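Local coordinates for protein glutathione transferase o1 (Bombyx mori, PDB 3RBT) that probably acts as an Omega-class glutathione transferase, conjugating glutathione and perhaps reducing dehydroascorbate with it, at residues 32-37 / 231-236; 153-158 / 205-210. One frame throughout, in Å; residues are numbered along the deposited sequence.

Contact 1 (32-37 / 231-236); sequences VDMNPY and FDYYKN
The carbonyl oxygen of M34 and the phenolic oxygen of Y234 share a bridging water. The water donates to M34 O at 2.9 Å and lies 2.8 Å from Y234 OH. R185, on helix 174-186, joins the same cluster from outside, its NH2 bonding M34 O and its NE bonding Y234 OH, so each oxygen is gripped by both the water and the guanidinium group. Beside this polar knot M34 lays its CB and CG over one face of the Y233 ring. Its CG sits over the ring centre, 3.7 Å from the centroid and only 9° off the normal, a CH-pi contact, while CB rests on the same ring 3.7 Å from CZ. With CG anti to the carbonyl carbon (chi1 -61°) and the chain bent at chi2, SD stands above the face at 5.0 Å from the centroid, a distant Met-aromatic contact. This is where the thioredoxin-like N-terminal domain of a glutathione transferase meets helix 227-237 near the C-terminus: M34 belongs to a type II turn, V32 to N35, leading from strand 27-31 into helix 36-47. The two tyrosines also pack together, Y233 CD1 lying 3.5 Å above the plane of the Y234 ring.

Contact 2 (153-158 / 205-210); sequences EIFEKE and PNFADW
E156 reaches across to the first turn of helix 205-216 and sets its carboxylate against the successive backbone N-H groups of N206 and F207. N206 N gives its hydrogen to OE1 at 3.1 Å, on the syn lone pair, and F207 N gives its own to OE2 at 2.8 Å, also on the syn side but 17° out of the carboxylate plane. The pair of bonds fixes the rotation of the carboxylate. CG leaves anti to the backbone N (chi1 170°), and a bend at chi2 swings the acid group across to the other helix. P205 crosses the glutamate at about a right angle, with its CD 3.2 Å from OE1. F207 instead slides past it in the opposite direction, bringing CB to 3.3 Å from OE2 and leaving carboxylate and ring planes 66° apart. Further along, F207 CE1 meets F155 CB at 3.6 Å, and W210 CE3 lies over one face of the F207 ring. With an alanine in place of E156, the N-H groups of N206 and F207 would probably lose this acceptor and a gap would likely open beside P205. The negative charge at this N-terminus is likely to interact favourably with the helix dipole. Here a glutamate of helix 145-162 accepts two N-H groups from helix 205-216 where the two cross nearly perpendicularly, inside the all-helical C-terminal domain of the glutathione transferase fold.

Overall arrangement
The two contacts lie in different parts of the molecule, their centres 25 Å apart and their nearest atoms about 13 Å apart. Contact 1 is partly buried and joins the thioredoxin-like domain to a late helix; contact 2 is more buried on balance although farther from the chain centre, and joins two helices of the C-terminal domain. They share no element directly, yet both lean on helix 174-186, contact 1 through P181, W182 and R185, contact 2 through V179 and V183. Their polar chemistry differs: an arginine and a water link neutral oxygens in contact 1, whereas a carboxylate takes main-chain N-H groups directly in contact 2.

Contact 1 (32-37 / 231-236)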
ATOM      1  N   VAL A  32      15.238  14.093   3.531  1.00 21.63           N
ATOM      2  CA  VAL A  32      15.130  15.536   3.740  1.00 22.76           C
ATOM      3  C   VAL A  32      14.860  15.801   5.223  1.00 23.03           C
ATOM      4  O   VAL A  32      13.903  15.277   5.787  1.00 22.16           O
ATOM      5  CB  VAL A  32      14.006  16.172   2.904  1.00 22.87           C
ATOM      6  CG1 VAL A  32      13.866  17.653   3.255  1.00 24.32           C
ATOM      7  CG2 VAL A  32      14.278  16.004   1.423  1.00 23.37           C
ATOM      8  N   ASP A  33      15.695  16.630   5.838  1.00 24.37           N
ATOM      9  CA  ASP A  33      15.573  16.960   7.253  1.00 25.24           C
ATOM     10  C   ASP A  33      14.128  17.312   7.609  1.00 24.49           C
ATOM     11  O   ASP A  33      13.486  18.064   6.894  1.00 25.03           O
ATOM     12  CB  ASP A  33      16.512  18.125   7.600  1.00 27.20           C
ATOM     13  CG  ASP A  33      17.444  17.798   8.750  1.00 29.76           C
ATOM     14  OD1 ASP A  33      17.268  16.737   9.392  1.00 33.10           O
ATOM     15  OD2 ASP A  33      18.365  18.595   9.016  1.00 33.59           O
ATOM     16  N   MET A  34      13.618  16.740   8.702  1.00 23.80           N
ATOM     17  CA  MET A  34      12.241  16.980   9.168  1.00 23.17           C
ATOM     18  C   MET A  34      11.140  16.269   8.359  1.00 21.73           C
ATOM     19  O   MET A  34       9.956  16.449   8.648  1.00 21.54           O
ATOM     20  CB  MET A  34      11.929  18.483   9.267  1.00 24.44           C
ATOM     21  CG  MET A  34      12.808  19.268  10.233  1.00 26.97           C
ATOM     22  SD  MET A  34      12.792  18.602  11.915  1.00 29.19           S
ATOM     23  CE  MET A  34      13.097  20.101  12.839  1.00 30.26           C
ATOM     24  N   ASN A  35      11.512  15.492   7.345  1.00 20.60           N
ATOM     25  CA  ASN A  35      10.504  14.727   6.585  1.00 19.78           C
ATOM     26  C   ASN A  35      10.059  13.508   7.393  1.00 18.45           C
ATOM     27  O   ASN A  35      10.888  12.673   7.754  1.00 17.96           O
ATOM     28  CB  ASN A  35      11.020  14.295   5.209  1.00 19.32           C
ATOM     29  CG  ASN A  35       9.997  13.472   4.430  1.00 19.48           C
ATOM     30  OD1 ASN A  35      10.055  12.236   4.423  1.00 19.44           O
ATOM     31  ND2 ASN A  35       9.055  14.152   3.778  1.00 16.21           N
ATOM     32  N   PRO A  36       8.754  13.420   7.686  1.00 18.01           N
ATOM     33  CA  PRO A  36       8.185  12.345   8.516  1.00 17.18           C
ATOM     34  C   PRO A  36       8.269  10.938   7.892  1.00 16.63           C
ATOM     35  O   PRO A  36       8.338   9.960   8.628  1.00 16.29           O
ATOM     36  CB  PRO A  36       6.719  12.768   8.679  1.00 17.28           C
ATOM     37  CG  PRO A  36       6.421  13.605   7.443  1.00 17.03           C
ATOM     38  CD  PRO A  36       7.716  14.356   7.205  1.00 18.49           C
ATOM     39  N   TYR A  37       8.251  10.836   6.562  1.00 16.21           N
ATOM     40  CA  TYR A  37       8.423   9.543   5.878  1.00 15.38           C
ATOM     41  C   TYR A  37       9.838   8.999   6.067  1.00 15.84           C
ATOM     42  O   TYR A  37      10.032   7.783   6.241  1.00 15.61           O
ATOM     43  CB  TYR A  37       8.070   9.653   4.395  1.00 15.90           C
ATOM     44  CG  TYR A  37       6.590   9.911   4.146  1.00 15.89           C
ATOM     45  CD1 TYR A  37       5.656   8.872   4.221  1.00 15.58           C
ATOM     46  CD2 TYR A  37       6.127  11.205   3.872  1.00 16.03           C
ATOM     47  CE1 TYR A  37       4.283   9.112   4.004  1.00 16.86           C
ATOM     48  CE2 TYR A  37       4.765  11.453   3.644  1.00 17.08           C
ATOM     49  CZ  TYR A  37       3.854  10.405   3.715  1.00 16.50           C
ATOM     50  OH  TYR A  37       2.525  10.661   3.503  1.00 19.19           O
ATOM     51  N   PHE A 231       7.460  23.467  15.730  1.00 29.40           N
ATOM     52  CA  PHE A 231       6.662  24.683  15.525  1.00 31.06           C
ATOM     53  C   PHE A 231       7.447  25.751  14.767  1.00 31.84           C
ATOM     54  O   PHE A 231       6.953  26.311  13.791  1.00 31.94           O
ATOM     55  CB  PHE A 231       6.142  25.218  16.866  1.00 32.14           C
ATOM     56  CG  PHE A 231       5.392  26.528  16.769  1.00 35.39           C
ATOM     57  CD1 PHE A 231       4.137  26.597  16.162  1.00 35.40           C
ATOM     58  CD2 PHE A 231       5.929  27.693  17.323  1.00 37.01           C
ATOM     59  CE1 PHE A 231       3.435  27.812  16.090  1.00 37.37           C
ATOM     60  CE2 PHE A 231       5.231  28.909  17.256  1.00 39.42           C
ATOM     61  CZ  PHE A 231       3.982  28.964  16.638  1.00 38.83           C
ATOM     62  N   ASP A 232       8.672  26.016  15.216  1.00 32.51           N
ATOM     63  CA  ASP A 232       9.547  26.951  14.525  1.00 33.41           C
ATOM     64  C   ASP A 232       9.902  26.476  13.114  1.00 32.62           C
ATOM     65  O   ASP A 232       9.980  27.289  12.191  1.00 33.37           O
ATOM     66  CB  ASP A 232      10.792  27.243  15.368  1.00 34.25           C
ATOM     67  CG  ASP A 232      10.486  28.163  16.537  1.00 35.78           C
ATOM     68  OD1 ASP A 232       9.595  29.020  16.379  1.00 35.74           O
ATOM     69  OD2 ASP A 232      11.121  28.032  17.604  1.00 36.12           O
ATOM     70  N   TYR A 233      10.093  25.165  12.947  1.00 31.26           N
ATOM     71  CA  TYR A 233      10.329  24.603  11.617  1.00 30.68           C
ATOM     72  C   TYR A 233       9.136  24.753  10.674  1.00 30.67           C
ATOM     73  O   TYR A 233       9.283  25.252   9.556  1.00 31.02           O
ATOM     74  CB  TYR A 233      10.731  23.122  11.655  1.00 28.92           C
ATOM     75  CG  TYR A 233      10.797  22.565  10.243  1.00 28.37           C
ATOM     76  CD1 TYR A 233       9.727  21.849   9.697  1.00 27.62           C
ATOM     77  CD2 TYR A 233      11.903  22.816   9.432  1.00 28.91           C
ATOM     78  CE1 TYR A 233       9.771  21.371   8.383  1.00 27.00           C
ATOM     79  CE2 TYR A 233      11.961  22.338   8.122  1.00 28.59           C
ATOM     80  CZ  TYR A 233      10.891  21.623   7.607  1.00 26.60           C
ATOM     81  OH  TYR A 233      10.953  21.162   6.320  1.00 25.59           O
ATOM     82  N   TYR A 234       7.966  24.289  11.108  1.00 30.49           N
ATOM     83  CA  TYR A 234       6.802  24.284  10.228  1.00 30.68           C
ATOM     84  C   TYR A 234       6.248  25.675   9.905  1.00 32.77           C
ATOM     85  O   TYR A 234       5.747  25.887   8.802  1.00 32.56           O
ATOM     86  CB  TYR A 234       5.722  23.301  10.714  1.00 29.75           C
ATOM     87  CG  TYR A 234       6.078  21.862  10.358  1.00 28.32           C
ATOM     88  CD1 TYR A 234       6.436  20.942  11.338  1.00 27.38           C
ATOM     89  CD2 TYR A 234       6.083  21.441   9.028  1.00 27.70           C
ATOM     90  CE1 TYR A 234       6.780  19.626  11.000  1.00 27.63           C
ATOM     91  CE2 TYR A 234       6.426  20.139   8.675  1.00 27.22           C
ATOM     92  CZ  TYR A 234       6.776  19.238   9.661  1.00 26.48           C
ATOM     93  OH  TYR A 234       7.114  17.961   9.300  1.00 24.89           O
ATOM     94  N   LYS A 235       6.352  26.625  10.835  1.00 34.76           N
ATOM     95  CA  LYS A 235       5.886  27.986  10.545  1.00 37.33           C
ATOM     96  C   LYS A 235       6.657  28.591   9.362  1.00 38.13           C
ATOM     97  O   LYS A 235       6.060  29.191   8.476  1.00 38.96           O
ATOM     98  CB  LYS A 235       5.911  28.897  11.782  1.00 39.25           C
ATOM     99  CG  LYS A 235       7.287  29.231  12.343  1.00 40.88           C
ATOM    100  CD  LYS A 235       7.328  30.647  12.933  1.00 45.03           C
ATOM    101  CE  LYS A 235       6.728  30.740  14.335  1.00 46.19           C
ATOM    102  NZ  LYS A 235       6.799  32.153  14.840  1.00 48.80           N
ATOM    103  N   ASN A 236       7.971  28.374   9.329  1.00 38.28           N
ATOM    104  CA  ASN A 236       8.825  28.889   8.259  1.00 39.36           C
ATOM    105  C   ASN A 236       8.822  28.072   6.967  1.00 38.19           C
ATOM    106  O   ASN A 236       8.781  28.640   5.877  1.00 39.31           O
ATOM    107  CB  ASN A 236      10.262  29.072   8.759  1.00 39.77           C
ATOM    108  CG  ASN A 236      10.418  30.298   9.635  1.00 42.81           C
ATOM    109  OD1 ASN A 236       9.929  31.388   9.298  1.00 45.26           O
ATOM    110  ND2 ASN A 236      11.104  30.137  10.763  1.00 42.73           N
TER
HETATM  111  O   HOH W   1       8.468  18.244   6.887  1.00 17.13           O

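Contact 2 (153-158 / 205-210)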
ATOM      1  N   GLU A 153      -9.763   9.047  16.913  1.00 35.34           N
ATOM      2  CA  GLU A 153     -10.847   8.266  17.532  1.00 36.53           C
ATOM      3  C   GLU A 153     -10.727   6.782  17.168  1.00 35.23           C
ATOM      4  O   GLU A 153     -10.937   5.913  18.010  1.00 35.79           O
ATOM      5  CB  GLU A 153     -12.243   8.809  17.165  1.00 38.27           C
ATOM      6  CG  GLU A 153     -13.341   8.436  18.195  1.00 42.27           C
ATOM      7  CD  GLU A 153     -14.732   9.002  17.874  1.00 47.06           C
ATOM      8  OE1 GLU A 153     -15.336   9.664  18.757  1.00 49.39           O
ATOM      9  OE2 GLU A 153     -15.232   8.780  16.747  1.00 47.63           O
ATOM     10  N   ILE A 154     -10.386   6.506  15.909  1.00 33.49           N
ATOM     11  CA  ILE A 154     -10.207   5.135  15.425  1.00 32.22           C
ATOM     12  C   ILE A 154      -9.057   4.446  16.170  1.00 30.83           C
ATOM     13  O   ILE A 154      -9.199   3.322  16.654  1.00 30.65           O
ATOM     14  CB  ILE A 154      -9.982   5.109  13.881  1.00 31.37           C
ATOM     15  CG1 ILE A 154     -11.299   5.410  13.148  1.00 33.11           C
ATOM     16  CG2 ILE A 154      -9.402   3.764  13.414  1.00 30.50           C
ATOM     17  CD1 ILE A 154     -11.114   5.947  11.733  1.00 33.44           C
ATOM     18  N   PHE A 155      -7.930   5.138  16.273  1.00 29.47           N
ATOM     19  CA  PHE A 155      -6.749   4.583  16.934  1.00 28.66           C
ATOM     20  C   PHE A 155      -6.890   4.460  18.450  1.00 29.91           C
ATOM     21  O   PHE A 155      -6.271   3.588  19.058  1.00 30.18           O
ATOM     22  CB  PHE A 155      -5.488   5.351  16.523  1.00 27.27           C
ATOM     23  CG  PHE A 155      -4.949   4.923  15.193  1.00 24.88           C
ATOM     24  CD1 PHE A 155      -3.867   4.054  15.120  1.00 23.47           C
ATOM     25  CD2 PHE A 155      -5.552   5.345  14.009  1.00 25.09           C
ATOM     26  CE1 PHE A 155      -3.370   3.627  13.887  1.00 20.98           C
ATOM     27  CE2 PHE A 155      -5.060   4.921  12.757  1.00 23.65           C
ATOM     28  CZ  PHE A 155      -3.967   4.062  12.703  1.00 20.93           C
ATOM     29  N   GLU A 156      -7.718   5.314  19.048  1.00 31.11           N
ATOM     30  CA  GLU A 156      -8.023   5.225  20.474  1.00 32.85           C
ATOM     31  C   GLU A 156      -8.804   3.945  20.751  1.00 33.88           C
ATOM     32  O   GLU A 156      -8.456   3.173  21.648  1.00 34.00           O
ATOM     33  CB  GLU A 156      -8.831   6.448  20.936  1.00 33.94           C
ATOM     34  CG  GLU A 156      -9.408   6.338  22.352  1.00 35.88           C
ATOM     35  CD  GLU A 156      -8.350   6.390  23.436  1.00 36.09           C
ATOM     36  OE1 GLU A 156      -8.648   5.965  24.567  1.00 38.15           O
ATOM     37  OE2 GLU A 156      -7.221   6.858  23.169  1.00 35.34           O
ATOM     38  N   LYS A 157      -9.852   3.736  19.959  1.00 34.55           N
ATOM     39  CA  LYS A 157     -10.678   2.542  20.043  1.00 35.90           C
ATOM     40  C   LYS A 157      -9.876   1.268  19.776  1.00 34.74           C
ATOM     41  O   LYS A 157     -10.048   0.271  20.478  1.00 35.55           O
ATOM     42  CB  LYS A 157     -11.868   2.656  19.089  1.00 36.69           C
ATOM     43  CG  LYS A 157     -12.983   3.558  19.624  1.00 39.91           C
ATOM     44  CD  LYS A 157     -13.961   3.970  18.526  1.00 42.11           C
ATOM     45  CE  LYS A 157     -15.024   4.926  19.059  1.00 44.71           C
ATOM     46  NZ  LYS A 157     -15.710   5.638  17.944  1.00 45.70           N
ATOM     47  N   GLU A 158      -8.991   1.319  18.782  1.00 33.02           N
ATOM     48  CA  GLU A 158      -8.145   0.177  18.446  1.00 32.10           C
ATOM     49  C   GLU A 158      -7.157  -0.175  19.559  1.00 31.91           C
ATOM     50  O   GLU A 158      -7.017  -1.347  19.914  1.00 32.21           O
ATOM     51  CB  GLU A 158      -7.388   0.421  17.138  1.00 30.65           C
ATOM     52  CG  GLU A 158      -6.519  -0.754  16.696  1.00 30.67           C
ATOM     53  CD  GLU A 158      -7.324  -1.988  16.311  1.00 32.49           C
ATOM     54  OE1 GLU A 158      -8.426  -1.842  15.753  1.00 34.21           O
ATOM     55  OE2 GLU A 158      -6.849  -3.114  16.557  1.00 33.92           O
ATOM     56  N   PRO A 205      -7.637   9.104  25.907  1.00 39.63           N
ATOM     57  CA  PRO A 205      -6.826   8.886  27.107  1.00 39.93           C
ATOM     58  C   PRO A 205      -5.784   7.781  26.958  1.00 38.09           C
ATOM     59  O   PRO A 205      -4.656   7.951  27.414  1.00 37.75           O
ATOM     60  CB  PRO A 205      -7.863   8.540  28.186  1.00 41.96           C
ATOM     61  CG  PRO A 205      -9.035   8.027  27.444  1.00 42.09           C
ATOM     62  CD  PRO A 205      -9.051   8.746  26.127  1.00 41.02           C
ATOM     63  N   ASN A 206      -6.151   6.673  26.319  1.00 37.04           N
ATOM     64  CA  ASN A 206      -5.198   5.585  26.067  1.00 35.43           C
ATOM     65  C   ASN A 206      -4.130   5.962  25.029  1.00 33.09           C
ATOM     66  O   ASN A 206      -2.950   5.642  25.197  1.00 32.42           O
ATOM     67  CB  ASN A 206      -5.934   4.295  25.675  1.00 35.43           C
ATOM     68  CG  ASN A 206      -6.789   3.740  26.817  1.00 37.75           C
ATOM     69  OD1 ASN A 206      -6.392   3.787  27.978  1.00 38.75           O
ATOM     70  ND2 ASN A 206      -7.964   3.208  26.481  1.00 37.29           N
ATOM     71  N   PHE A 207      -4.547   6.663  23.978  1.00 31.74           N
ATOM     72  CA  PHE A 207      -3.619   7.147  22.947  1.00 29.79           C
ATOM     73  C   PHE A 207      -2.637   8.145  23.543  1.00 30.00           C
ATOM     74  O   PHE A 207      -1.438   8.055  23.297  1.00 28.94           O
ATOM     75  CB  PHE A 207      -4.378   7.789  21.779  1.00 29.14           C
ATOM     76  CG  PHE A 207      -3.596   7.827  20.493  1.00 27.48           C
ATOM     77  CD1 PHE A 207      -3.531   6.706  19.672  1.00 25.90           C
ATOM     78  CD2 PHE A 207      -2.921   8.983  20.108  1.00 27.07           C
ATOM     79  CE1 PHE A 207      -2.810   6.729  18.479  1.00 25.06           C
ATOM     80  CE2 PHE A 207      -2.195   9.025  18.920  1.00 26.65           C
ATOM     81  CZ  PHE A 207      -2.138   7.892  18.099  1.00 26.27           C
ATOM     82  N   ALA A 208      -3.160   9.077  24.349  1.00 30.97           N
ATOM     83  CA  ALA A 208      -2.339  10.067  25.032  1.00 31.77           C
ATOM     84  C   ALA A 208      -1.304   9.383  25.918  1.00 32.05           C
ATOM     85  O   ALA A 208      -0.133   9.746  25.886  1.00 31.66           O
ATOM     86  CB  ALA A 208      -3.213  11.019  25.866  1.00 33.70           C
ATOM     87  N   ASP A 209      -1.754   8.392  26.694  1.00 32.88           N
ATOM     88  CA  ASP A 209      -0.880   7.568  27.526  1.00 33.63           C
ATOM     89  C   ASP A 209       0.231   6.912  26.700  1.00 31.83           C
ATOM     90  O   ASP A 209       1.402   6.970  27.071  1.00 32.32           O
ATOM     91  CB  ASP A 209      -1.695   6.490  28.257  1.00 34.87           C
ATOM     92  CG  ASP A 209      -2.452   7.029  29.459  1.00 38.50           C
ATOM     93  OD1 ASP A 209      -2.455   8.263  29.684  1.00 40.78           O
ATOM     94  OD2 ASP A 209      -3.054   6.207  30.189  1.00 41.17           O
ATOM     95  N   TRP A 210      -0.152   6.303  25.580  1.00 30.30           N
ATOM     96  CA  TRP A 210       0.774   5.667  24.644  1.00 28.24           C
ATOM     97  C   TRP A 210       1.810   6.674  24.122  1.00 27.66           C
ATOM     98  O   TRP A 210       3.012   6.392  24.119  1.00 27.15           O
ATOM     99  CB  TRP A 210      -0.023   5.002  23.509  1.00 26.87           C
ATOM    100  CG  TRP A 210       0.786   4.577  22.307  1.00 25.00           C
ATOM    101  CD1 TRP A 210       1.478   3.407  22.154  1.00 24.41           C
ATOM    102  CD2 TRP A 210       0.966   5.309  21.092  1.00 22.35           C
ATOM    103  NE1 TRP A 210       2.087   3.373  20.924  1.00 22.89           N
ATOM    104  CE2 TRP A 210       1.788   4.527  20.249  1.00 21.64           C
ATOM    105  CE3 TRP A 210       0.517   6.553  20.635  1.00 21.88           C
ATOM    106  CZ2 TRP A 210       2.172   4.946  18.973  1.00 20.03           C
ATOM    107  CZ3 TRP A 210       0.893   6.972  19.372  1.00 20.70           C
ATOM    108  CH2 TRP A 210       1.716   6.170  18.552  1.00 20.95           C
TER